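Local coordinates for glycerophosphoryl diester phosphodiesterase (Agrobacterium tumefaciens str. C58, PDB 3KS6), which belongs to the glycerophosphoryl diester phosphodiesterase family, a TIM-barrel group, and carries a bound magnesium ion, at residues H183-H188 / L205-W210; S138-A143 / L157-P162. One frame throughout, in Å; residues are numbered along the deposited sequence.

Interaction 1. Residues H183-H188 / L205-W210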
# COMPACT_ATOMS: atom_id res chain seq x y z
N HIS A 183 -12.33 7.17 7.38
CA HIS A 183 -11.73 8.10 8.33
C HIS A 183 -10.36 8.60 7.92
O HIS A 183 -9.79 9.42 8.64
CB HIS A 183 -11.65 7.44 9.69
CG HIS A 183 -12.96 6.89 10.14
ND1 HIS A 183 -14.06 7.69 10.34
CD2 HIS A 183 -13.36 5.62 10.37
CE1 HIS A 183 -15.08 6.94 10.70
NE2 HIS A 183 -14.69 5.68 10.71
N GLU A 184 -9.85 8.14 6.77
CA GLU A 184 -8.55 8.54 6.29
C GLU A 184 -8.50 8.43 4.77
O GLU A 184 -9.06 7.48 4.21
CB GLU A 184 -7.49 7.59 6.86
CG GLU A 184 -6.08 7.93 6.43
CD GLU A 184 -4.98 7.14 7.13
OE1 GLU A 184 -5.22 6.44 8.14
OE2 GLU A 184 -3.83 7.22 6.63
N ILE A 185 -7.88 9.43 4.12
CA ILE A 185 -7.60 9.35 2.68
C ILE A 185 -6.11 9.44 2.46
O ILE A 185 -5.36 9.96 3.31
CB ILE A 185 -8.34 10.44 1.82
CG1 ILE A 185 -7.78 11.84 2.08
CG2 ILE A 185 -9.83 10.39 2.10
CD1 ILE A 185 -8.37 12.97 1.22
N GLY A 186 -5.66 8.94 1.31
CA GLY A 186 -4.27 9.08 0.89
C GLY A 186 -4.29 9.68 -0.50
O GLY A 186 -5.01 9.18 -1.35
N VAL A 187 -3.56 10.78 -0.70
CA VAL A 187 -3.42 11.42 -2.00
C VAL A 187 -1.98 11.32 -2.50
O VAL A 187 -1.01 11.24 -1.70
CB VAL A 187 -3.90 12.94 -1.96
CG1 VAL A 187 -5.31 13.07 -1.33
CG2 VAL A 187 -2.91 13.85 -1.20
N HIS A 188 -1.81 11.38 -3.84
CA HIS A 188 -0.48 11.48 -4.45
C HIS A 188 0.23 12.70 -3.85
O HIS A 188 -0.36 13.78 -3.77
CB HIS A 188 -0.60 11.67 -5.95
CG HIS A 188 0.67 11.46 -6.72
ND1 HIS A 188 1.79 12.27 -6.58
CD2 HIS A 188 1.00 10.53 -7.64
CE1 HIS A 188 2.75 11.82 -7.37
NE2 HIS A 188 2.30 10.78 -8.03
N LEU A 205 -10.98 13.94 9.17
CA LEU A 205 -10.32 12.85 8.47
C LEU A 205 -8.83 12.89 8.63
O LEU A 205 -8.24 13.98 8.69
CB LEU A 205 -10.63 12.94 6.97
CG LEU A 205 -12.09 12.88 6.49
CD1 LEU A 205 -12.11 13.11 5.00
CD2 LEU A 205 -12.76 11.56 6.88
N ASP A 206 -8.20 11.72 8.66
CA ASP A 206 -6.73 11.69 8.68
C ASP A 206 -6.23 11.89 7.25
O ASP A 206 -6.92 11.59 6.29
CB ASP A 206 -6.17 10.37 9.22
CG ASP A 206 -6.25 10.26 10.74
OD1 ASP A 206 -6.47 11.28 11.41
OD2 ASP A 206 -6.08 9.13 11.25
N PHE A 207 -5.00 12.39 7.13
CA PHE A 207 -4.45 12.78 5.84
C PHE A 207 -3.05 12.23 5.65
O PHE A 207 -2.14 12.57 6.40
CB PHE A 207 -4.39 14.33 5.71
CG PHE A 207 -3.87 14.82 4.35
CD1 PHE A 207 -4.73 14.90 3.24
CD2 PHE A 207 -2.55 15.19 4.19
CE1 PHE A 207 -4.27 15.33 2.01
CE2 PHE A 207 -2.08 15.64 2.95
CZ PHE A 207 -2.93 15.68 1.86
N GLY A 208 -2.86 11.44 4.61
CA GLY A 208 -1.56 10.95 4.24
C GLY A 208 -1.32 10.94 2.74
O GLY A 208 -2.18 11.36 1.95
N CYS A 209 -0.14 10.47 2.34
CA CYS A 209 0.27 10.53 0.95
C CYS A 209 0.88 9.25 0.41
O CYS A 209 1.18 8.28 1.15
CB CYS A 209 1.22 11.72 0.70
SG CYS A 209 0.58 13.30 1.25
N TRP A 210 1.02 9.21 -0.90
CA TRP A 210 1.67 8.11 -1.60
C TRP A 210 2.46 8.67 -2.79
O TRP A 210 2.35 9.86 -3.14
CB TRP A 210 0.68 6.99 -2.01
CG TRP A 210 -0.58 7.46 -2.65
CD1 TRP A 210 -1.69 7.85 -2.03
CD2 TRP A 210 -0.84 7.57 -4.06
NE1 TRP A 210 -2.66 8.22 -2.95
CE2 TRP A 210 -2.16 8.04 -4.21
CE3 TRP A 210 -0.10 7.30 -5.22
CZ2 TRP A 210 -2.72 8.29 -5.45
CZ3 TRP A 210 -0.66 7.52 -6.44
CH2 TRP A 210 -1.96 8.01 -6.56

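Interaction 2. Residues S138-A143 / L157-P162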
# COMPACT_ATOMS: atom_id res chain seq x y z
N SER A 138 -6.15 -0.63 2.37
CA SER A 138 -6.28 0.54 1.50
C SER A 138 -6.86 0.09 0.16
O SER A 138 -6.77 -1.07 -0.17
CB SER A 138 -4.91 1.16 1.24
OG SER A 138 -4.06 0.27 0.54
N SER A 139 -7.48 1.01 -0.57
CA SER A 139 -7.94 0.72 -1.93
C SER A 139 -8.27 2.01 -2.61
O SER A 139 -8.66 2.96 -1.92
CB SER A 139 -9.23 -0.10 -1.90
OG SER A 139 -9.59 -0.53 -3.18
N PHE A 140 -8.13 2.05 -3.94
CA PHE A 140 -8.67 3.19 -4.71
C PHE A 140 -10.18 3.05 -4.93
O PHE A 140 -10.83 4.02 -5.30
CB PHE A 140 -8.02 3.28 -6.07
CG PHE A 140 -6.64 3.87 -6.06
CD1 PHE A 140 -5.52 3.07 -5.85
CD2 PHE A 140 -6.46 5.23 -6.22
CE1 PHE A 140 -4.25 3.61 -5.85
CE2 PHE A 140 -5.17 5.77 -6.21
CZ PHE A 140 -4.09 4.95 -6.04
N LEU A 141 -10.72 1.83 -4.76
CA LEU A 141 -12.11 1.51 -5.10
C LEU A 141 -13.04 1.58 -3.90
O LEU A 141 -12.89 0.87 -2.91
CB LEU A 141 -12.23 0.15 -5.76
CG LEU A 141 -11.99 0.04 -7.27
CD1 LEU A 141 -10.60 0.47 -7.62
CD2 LEU A 141 -12.23 -1.38 -7.81
N LEU A 142 -14.03 2.46 -4.00
CA LEU A 142 -15.04 2.58 -2.96
C LEU A 142 -15.84 1.30 -2.76
O LEU A 142 -16.26 1.00 -1.65
CB LEU A 142 -16.01 3.73 -3.24
CG LEU A 142 -15.51 5.12 -2.96
CD1 LEU A 142 -16.68 6.10 -3.27
CD2 LEU A 142 -15.01 5.27 -1.52
N ALA A 143 -16.06 0.54 -3.83
CA ALA A 143 -16.76 -0.74 -3.67
C ALA A 143 -16.01 -1.61 -2.69
O ALA A 143 -16.61 -2.29 -1.87
CB ALA A 143 -16.88 -1.51 -5.04
N LEU A 157 -8.11 3.01 4.69
CA LEU A 157 -7.87 4.31 4.08
C LEU A 157 -8.17 4.25 2.58
O LEU A 157 -7.81 3.29 1.91
CB LEU A 157 -6.47 4.84 4.35
CG LEU A 157 -5.28 4.29 3.58
CD1 LEU A 157 -5.02 5.08 2.33
CD2 LEU A 157 -4.01 4.26 4.41
N TRP A 158 -8.82 5.32 2.11
CA TRP A 158 -9.21 5.47 0.71
C TRP A 158 -8.13 6.21 -0.03
O TRP A 158 -7.74 7.34 0.32
CB TRP A 158 -10.55 6.18 0.62
CG TRP A 158 -11.06 6.30 -0.80
CD1 TRP A 158 -10.88 5.44 -1.81
CD2 TRP A 158 -11.86 7.37 -1.31
NE1 TRP A 158 -11.48 5.91 -2.96
CE2 TRP A 158 -12.09 7.11 -2.66
CE3 TRP A 158 -12.40 8.53 -0.73
CZ2 TRP A 158 -12.86 7.96 -3.47
CZ3 TRP A 158 -13.14 9.36 -1.52
CH2 TRP A 158 -13.38 9.08 -2.87
N LEU A 159 -7.62 5.56 -1.06
CA LEU A 159 -6.64 6.13 -1.97
C LEU A 159 -7.37 6.90 -3.02
O LEU A 159 -8.20 6.34 -3.78
CB LEU A 159 -5.83 5.02 -2.61
CG LEU A 159 -4.99 4.18 -1.62
CD1 LEU A 159 -4.48 2.87 -2.29
CD2 LEU A 159 -3.84 5.04 -1.14
N VAL A 160 -7.08 8.20 -3.06
CA VAL A 160 -7.76 9.17 -3.95
C VAL A 160 -6.79 9.59 -5.05
O VAL A 160 -5.79 10.31 -4.81
CB VAL A 160 -8.23 10.36 -3.13
CG1 VAL A 160 -8.89 11.45 -4.04
CG2 VAL A 160 -9.21 9.91 -2.02
N SER A 161 -7.04 9.12 -6.27
CA SER A 161 -6.17 9.39 -7.41
C SER A 161 -6.19 10.87 -7.80
O SER A 161 -7.18 11.57 -7.52
CB SER A 161 -6.60 8.58 -8.61
OG SER A 161 -7.90 8.99 -9.01
N PRO A 162 -5.12 11.36 -8.44
CA PRO A 162 -5.14 12.75 -8.95
C PRO A 162 -6.42 13.09 -9.75
O PRO A 162 -6.97 14.19 -9.57
CB PRO A 162 -3.83 12.84 -9.78
CG PRO A 162 -2.89 11.90 -8.98
CD PRO A 162 -3.81 10.71 -8.66

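Interaction 1. Residues H183-H188 / L205-W210
His-183 and Asp-206 open a run of backbone hydrogen bonds that pairs the parallel strands 184-188 and 206-210, the two strands of a beta-alpha-beta unit in a TIM barrel, with helix 194-202 as the crossover. The strand axes approach to 4.3 Å. Asp-206 N donates to His-183 O at 2.8 Å, nearly straight at 174°, and the alternation continues with Ile-185 N to Asp-206 O, Gly-208 N to Ile-185 O, Val-187 N to Gly-208 O and Trp-210 N to Val-187 O. CA-H...O contacts run between them, among them Gly-186 CA to Gly-208 O.

Charge gathers on the face that carries Glu-184 and Asp-206. Their side chains lie against each other through CG of Glu-184 and CB of Asp-206, 3.7 Å apart, while Glu-184 OE1 and Asp-206 OD2 stand 4.2 Å from one another. Both oxygens form salt bridges with Lys-227 NZ, which would offset the repulsion between the two carboxylates.

On the other face the packing is apolar. Val-187 meets the end of the Phe-207 ring at about a right angle, its CG2 3.6 Å from Phe-207 CZ; helix 194-202 adds Leu-196 and Met-197 against the Phe-207 side chain.

Aromatic contacts come from Trp-210, back on the Glu-184 face. With chi1 at 46°, its CG sits between its own backbone N and carbonyl carbon, and the indole folds across strand 184-188. His-188 CB lies over the six-membered ring, 4.0 Å from the centroid, and the imidazole, its ND1 bonded to Asp-190 N, turns its CD2 edge to that face in an offset edge-to-face pair, planes 64° apart. At the indole edge, Trp-210 NE1 donates to Gly-186 O at 3.0 Å, the oxygen in the ring plane but the nitrogen well above the carbonyl plane.

Interaction 2. Residues S138-A143 / L157-P162
The Phe-140 ring takes Leu-159 CB squarely over the centre of one face, 3.5 Å from the centroid and 4° off the normal, a CH-pi contact at the C-terminal end of two parallel strands of the TIM barrel. Ser-161 N lies at its edge, near the ring plane, and Leu-159 CD1 reaches Phe-140 CE1 at 3.6 Å. The Trp-158 indole is covered on both faces: Leu-142 CD2 lies 3.8 Å from the centroid of the five-membered ring, and Val-160 CG2 sits over the opposite face, toward the rim. At the indole edge, Trp-158 NE1 donates to Phe-140 O at 3.1 Å, with the oxygen in the ring plane and the nitrogen above the carbonyl plane. Ser-139 O also lies at this edge, 3.3 Å from Trp-158 CD1. Trp-158 CG is anti to the backbone N (chi1 -177°), which carries the indole toward the start of helix 142-151, the crossover helix of this beta-alpha-beta unit.

Backbone pairing is short. Leu-159 N binds Ser-139 O at 2.9 Å, whereas the bond from Ser-139 N to Leu-157 O is weak. Beyond Ser-139 the chain leaves the strand through an ST turn, and Ser-139 OG, also bonded to Ile-106 O, accepts from Leu-141 N at 3.1 Å. Leu-141 occupies the N-cap position of helix 142-151; in the partner segment, Ser-161 holds that of helix 162-179, its OG bonded to Val-164 N.

Overall arrangement
Interaction 2 closes along the chain before interaction 1 opens; each pairs the strands of one beta-alpha-beta unit, and helix 162-179 connects strand 156-160 to strand 184-188. Their centres lie 9 Å apart in one sheet, where strands 156-160 and 184-188 are parallel neighbours. Probable backbone hydrogen bonds join them at that seam: Gly-186 N to Trp-158 O, 2.8 Å, and Val-160 N to Gly-186 O, 2.9 Å. A second junction is aromatic, Trp-210 and Phe-140 meeting edge-to-face across the intervening strands. Four consecutive strands of the barrel wall are thus tied together, and Phe-140 and Leu-159 also touch Glu-105, a ligand of the magnesium ion.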